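Long-range contact in metallopeptidase containing co-catalytic metalloactive site (Shewanella denitrificans OS217, PDB 3B2Y), which is a putative zinc-dependent metallocarboxypeptidase of the M14 family, probably hydrolysing peptide or ester bonds, seen here with nickel in its metal site: residues E78-L90 / F253-G265. Numbering follows the deposited sequence.
Sequences EEAAGPWGMLHFL and FDRRVQANSAAMG. With NI (nickel (II) ion), chain C.
Helices 81-90 and 253-265 cross at -62°; their axes approach to 7.6 Å, and the nearest backbones are at Gly85 and Val257, CA to CA 4.3 Å. Glycine makes this possible: a CB on Gly85 would collide with Asn260 CB. Toward the start of both helices, Ala81 fits as a knob among Phe253, Arg256, Val257 and Asn260, its CB 3.5 Å from Arg256 CB. Beside it, Phe253 and the five-membered ring of Trp84 form an offset edge-to-face pair, planes at 75°, with Phe253 CZ close to Trp84 CD1. Further along, Ser261 OG and His88 ND1 share a nearly straight 3.0 Å hydrogen bond that meets the imidazole at its edge, in plane; His88 CG stands anti to the backbone N (chi1 -175°), which carries the ring to the serine. Met264, a selenomethionine, is the second knob, set among Gly82, Gly85, Met86 and Phe89. Its CB sits squarely over the Phe89 ring, 3.8 Å from the centroid, while SE lies obliquely to the same ring and CE packs against the backbone of Met86, 3.5 Å from its N. A serine in place of Phe89 would probably leave Met264 CB and SE without their aromatic partner and open a gap beside them. Just ahead of the first helix, Glu79 binds nickel through both carboxylate oxygens, with His76 and His170. The interface itself is largely apolar, with one hydrogen bond, Ser261-His88, crossing between the helices.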
loop_
_atom_site.group_PDB
_atom_site.type_symbol
_atom_site.label_atom_id
_atom_site.label_comp_id
_atom_site.label_asym_id
_atom_site.label_seq_id
_atom_site.Cartn_x
_atom_site.Cartn_y
_atom_site.Cartn_z
ATOM N N GLU A 78 -6.153 5.908 9.142
ATOM C CA GLU A 78 -6.146 5.031 10.325
ATOM C C GLU A 78 -5.266 3.774 10.071
ATOM O O GLU A 78 -4.992 3.027 10.999
ATOM C CB GLU A 78 -7.572 4.662 10.762
ATOM C CG GLU A 78 -8.297 3.468 10.151
ATOM C CD GLU A 78 -8.778 3.710 8.755
ATOM O OE1 GLU A 78 -8.187 4.590 8.111
ATOM O OE2 GLU A 78 -9.711 3.007 8.273
ATOM N N GLU A 79 -4.879 3.545 8.813
ATOM C CA GLU A 79 -4.122 2.344 8.408
ATOM C C GLU A 79 -2.615 2.601 8.389
ATOM O O GLU A 79 -1.943 2.361 7.404
ATOM C CB GLU A 79 -4.643 1.883 7.038
ATOM C CG GLU A 79 -6.119 1.499 7.157
ATOM C CD GLU A 79 -6.802 1.083 5.840
ATOM O OE1 GLU A 79 -6.086 0.897 4.843
ATOM O OE2 GLU A 79 -8.084 1.039 5.839
ATOM N N ALA A 80 -2.100 3.113 9.513
ATOM C CA ALA A 80 -0.752 3.703 9.602
ATOM C C ALA A 80 0.415 2.704 9.476
ATOM O O ALA A 80 1.558 3.083 9.095
ATOM C CB ALA A 80 -0.620 4.560 10.893
ATOM N N ALA A 81 0.148 1.424 9.725
ATOM C CA ALA A 81 1.162 0.388 9.553
ATOM C C ALA A 81 1.652 0.215 8.128
ATOM O O ALA A 81 2.745 -0.325 7.889
ATOM C CB ALA A 81 0.658 -1.021 10.096
ATOM N N GLY A 82 0.845 0.637 7.162
ATOM C CA GLY A 82 1.294 0.606 5.775
ATOM C C GLY A 82 2.493 1.526 5.486
ATOM O O GLY A 82 3.564 1.067 5.109
ATOM N N PRO A 83 2.304 2.842 5.625
ATOM C CA PRO A 83 3.397 3.748 5.298
ATOM C C PRO A 83 4.628 3.486 6.190
ATOM O O PRO A 83 5.753 3.459 5.683
ATOM C CB PRO A 83 2.788 5.124 5.512
ATOM C CG PRO A 83 1.345 4.879 5.395
ATOM C CD PRO A 83 1.108 3.585 6.025
ATOM N N TRP A 84 4.425 3.199 7.488
ATOM C CA TRP A 84 5.578 2.851 8.342
ATOM C C TRP A 84 6.197 1.476 7.948
ATOM O O TRP A 84 7.409 1.301 8.058
ATOM C CB TRP A 84 5.261 2.900 9.850
ATOM C CG TRP A 84 4.941 4.267 10.357
ATOM C CD1 TRP A 84 3.731 4.752 10.604
ATOM C CD2 TRP A 84 5.874 5.297 10.659
ATOM N NE1 TRP A 84 3.810 6.040 11.072
ATOM C CE2 TRP A 84 5.131 6.401 11.126
ATOM C CE3 TRP A 84 7.274 5.402 10.584
ATOM C CZ2 TRP A 84 5.727 7.596 11.441
ATOM C CZ3 TRP A 84 7.880 6.590 10.942
ATOM C CH2 TRP A 84 7.106 7.668 11.407
ATOM N N GLY A 85 5.341 0.542 7.497
ATOM C CA GLY A 85 5.763 -0.750 6.931
ATOM C C GLY A 85 6.681 -0.541 5.747
ATOM O O GLY A 85 7.736 -1.195 5.634
HETATM N N MSE A 86 6.337 0.408 4.881
HETATM C CA MSE A 86 7.208 0.706 3.748
HETATM C C MSE A 86 8.548 1.277 4.140
HETATM O O MSE A 86 9.561 0.961 3.555
HETATM C CB MSE A 86 6.514 1.630 2.762
HETATM C CG MSE A 86 7.159 1.525 1.359
HETATM SE SE MSE A 86 6.197 2.647 0.092
HETATM C CE MSE A 86 4.390 1.874 0.467
ATOM N N LEU A 87 8.553 2.168 5.117
ATOM C CA LEU A 87 9.788 2.712 5.637
ATOM C C LEU A 87 10.699 1.634 6.230
ATOM O O LEU A 87 11.933 1.679 6.048
ATOM C CB LEU A 87 9.480 3.821 6.636
ATOM C CG LEU A 87 10.578 4.713 7.147
ATOM C CD1 LEU A 87 11.445 5.245 6.003
ATOM C CD2 LEU A 87 9.871 5.844 7.881
ATOM N N HIS A 88 10.107 0.653 6.919
ATOM C CA HIS A 88 10.828 -0.483 7.484
ATOM C C HIS A 88 11.443 -1.322 6.349
ATOM O O HIS A 88 12.625 -1.661 6.367
ATOM C CB HIS A 88 9.846 -1.333 8.337
ATOM C CG HIS A 88 10.486 -2.471 9.069
ATOM N ND1 HIS A 88 10.494 -3.759 8.565
ATOM C CD2 HIS A 88 11.148 -2.523 10.247
ATOM C CE1 HIS A 88 11.129 -4.554 9.411
ATOM N NE2 HIS A 88 11.538 -3.829 10.437
ATOM N N PHE A 89 10.644 -1.504 5.305
ATOM C CA PHE A 89 11.026 -2.238 4.108
ATOM C C PHE A 89 12.213 -1.557 3.430
ATOM O O PHE A 89 13.201 -2.194 3.169
ATOM C CB PHE A 89 9.817 -2.343 3.203
ATOM C CG PHE A 89 10.087 -2.952 1.894
ATOM C CD1 PHE A 89 10.429 -4.274 1.812
ATOM C CD2 PHE A 89 9.975 -2.198 0.738
ATOM C CE1 PHE A 89 10.688 -4.845 0.586
ATOM C CE2 PHE A 89 10.212 -2.775 -0.496
ATOM C CZ PHE A 89 10.565 -4.087 -0.562
ATOM N N LEU A 90 12.115 -0.262 3.230
ATOM C CA LEU A 90 13.184 0.580 2.641
ATOM C C LEU A 90 14.470 0.554 3.447
ATOM O O LEU A 90 15.583 0.477 2.897
ATOM C CB LEU A 90 12.722 2.023 2.533
ATOM C CG LEU A 90 11.617 2.220 1.510
ATOM C CD1 LEU A 90 11.300 3.680 1.392
ATOM C CD2 LEU A 90 11.955 1.607 0.156
ATOM N N PHE A 253 1.203 -2.810 16.875
ATOM C CA PHE A 253 1.563 -1.938 15.786
ATOM C C PHE A 253 2.863 -2.361 15.155
ATOM O O PHE A 253 2.954 -2.470 13.957
ATOM C CB PHE A 253 1.660 -0.474 16.260
ATOM C CG PHE A 253 1.889 0.497 15.142
ATOM C CD1 PHE A 253 0.873 0.798 14.251
ATOM C CD2 PHE A 253 3.147 1.037 14.919
ATOM C CE1 PHE A 253 1.083 1.667 13.206
ATOM C CE2 PHE A 253 3.367 1.914 13.860
ATOM C CZ PHE A 253 2.352 2.217 13.002
ATOM N N ASP A 254 3.872 -2.602 15.973
ATOM C CA ASP A 254 5.182 -2.948 15.415
ATOM C C ASP A 254 5.178 -4.306 14.691
ATOM O O ASP A 254 5.859 -4.480 13.681
ATOM C CB ASP A 254 6.270 -2.810 16.482
ATOM C CG ASP A 254 6.662 -1.322 16.742
ATOM O OD1 ASP A 254 6.464 -0.457 15.835
ATOM O OD2 ASP A 254 7.160 -1.021 17.860
ATOM N N ARG A 255 4.360 -5.234 15.154
ATOM C CA ARG A 255 4.140 -6.459 14.402
ATOM C C ARG A 255 3.437 -6.195 13.059
ATOM O O ARG A 255 3.645 -6.920 12.077
ATOM C CB ARG A 255 3.289 -7.426 15.226
ATOM C CG ARG A 255 3.412 -8.865 14.829
ATOM C CD ARG A 255 2.997 -9.809 15.962
ATOM N NE ARG A 255 3.087 -11.196 15.514
ATOM C CZ ARG A 255 4.222 -11.883 15.414
ATOM N NH1 ARG A 255 5.389 -11.335 15.733
ATOM N NH2 ARG A 255 4.190 -13.135 14.980
ATOM N N ARG A 256 2.561 -5.199 13.016
ATOM C CA ARG A 256 1.882 -4.878 11.757
ATOM C C ARG A 256 2.843 -4.261 10.786
ATOM O O ARG A 256 2.791 -4.593 9.624
ATOM C CB ARG A 256 0.697 -3.921 11.975
ATOM C CG ARG A 256 -0.579 -4.650 12.504
ATOM C CD ARG A 256 -1.277 -3.837 13.575
ATOM N NE ARG A 256 -1.624 -2.517 13.085
ATOM C CZ ARG A 256 -1.988 -1.502 13.865
ATOM N NH1 ARG A 256 -2.104 -1.675 15.166
ATOM N NH2 ARG A 256 -2.186 -0.304 13.367
ATOM N N VAL A 257 3.773 -3.481 11.312
ATOM C CA VAL A 257 4.830 -2.854 10.521
ATOM C C VAL A 257 5.681 -3.936 9.921
ATOM O O VAL A 257 5.919 -3.928 8.707
ATOM C CB VAL A 257 5.667 -1.885 11.388
ATOM C CG1 VAL A 257 6.906 -1.432 10.635
ATOM C CG2 VAL A 257 4.790 -0.656 11.817
ATOM N N GLN A 258 6.040 -4.919 10.749
ATOM C CA GLN A 258 6.819 -6.066 10.305
ATOM C C GLN A 258 6.116 -6.902 9.243
ATOM O O GLN A 258 6.742 -7.289 8.263
ATOM C CB GLN A 258 7.252 -6.935 11.503
ATOM C CG GLN A 258 8.312 -6.236 12.340
ATOM C CD GLN A 258 8.492 -6.878 13.723
ATOM O OE1 GLN A 258 7.569 -7.491 14.282
ATOM N NE2 GLN A 258 9.693 -6.756 14.263
ATOM N N ALA A 259 4.833 -7.183 9.439
ATOM C CA ALA A 259 4.042 -7.955 8.515
ATOM C C ALA A 259 3.902 -7.266 7.138
ATOM O O ALA A 259 4.026 -7.932 6.104
ATOM C CB ALA A 259 2.656 -8.280 9.107
ATOM N N ASN A 260 3.601 -5.978 7.146
ATOM C CA ASN A 260 3.576 -5.138 5.912
ATOM C C ASN A 260 4.897 -5.191 5.137
ATOM O O ASN A 260 4.911 -5.457 3.923
ATOM C CB ASN A 260 3.229 -3.703 6.265
ATOM C CG ASN A 260 1.717 -3.481 6.349
ATOM O OD1 ASN A 260 1.056 -3.281 5.333
ATOM N ND2 ASN A 260 1.173 -3.521 7.545
ATOM N N SER A 261 5.985 -5.022 5.854
ATOM C CA SER A 261 7.322 -5.103 5.272
ATOM C C SER A 261 7.576 -6.490 4.660
ATOM O O SER A 261 8.169 -6.591 3.597
ATOM C CB SER A 261 8.371 -4.740 6.349
ATOM O OG SER A 261 9.680 -4.691 5.792
ATOM N N ALA A 262 7.090 -7.546 5.346
ATOM C CA ALA A 262 7.193 -8.947 4.886
ATOM C C ALA A 262 6.367 -9.222 3.642
ATOM O O ALA A 262 6.894 -9.923 2.767
ATOM C CB ALA A 262 6.787 -9.922 6.005
ATOM N N ALA A 263 5.112 -8.721 3.584
ATOM C CA ALA A 263 4.260 -8.741 2.337
ATOM C C ALA A 263 4.967 -8.114 1.167
ATOM O O ALA A 263 4.975 -8.684 0.060
ATOM C CB ALA A 263 2.911 -8.085 2.526
HETATM N N MSE A 264 5.598 -6.973 1.417
HETATM C CA MSE A 264 6.318 -6.255 0.393
HETATM C C MSE A 264 7.525 -7.054 -0.102
HETATM O O MSE A 264 7.825 -7.070 -1.288
HETATM C CB MSE A 264 6.739 -4.877 0.921
HETATM C CG MSE A 264 5.639 -3.923 1.068
HETATM SE SE MSE A 264 6.246 -2.277 1.945
HETATM C CE MSE A 264 4.528 -1.618 2.633
ATOM N N GLY A 265 8.220 -7.725 0.814
ATOM C CA GLY A 265 9.361 -8.536 0.470
ATOM C C GLY A 265 8.954 -9.730 -0.353
ATOM O O GLY A 265 9.640 -10.090 -1.298
HETATM NI NI NI C . -7.808 0.661 3.682
HETATM O O HOH W 1 -8.520 -1.362 4.515
HETATM O O HOH W 2 -9.385 0.009 3.069
#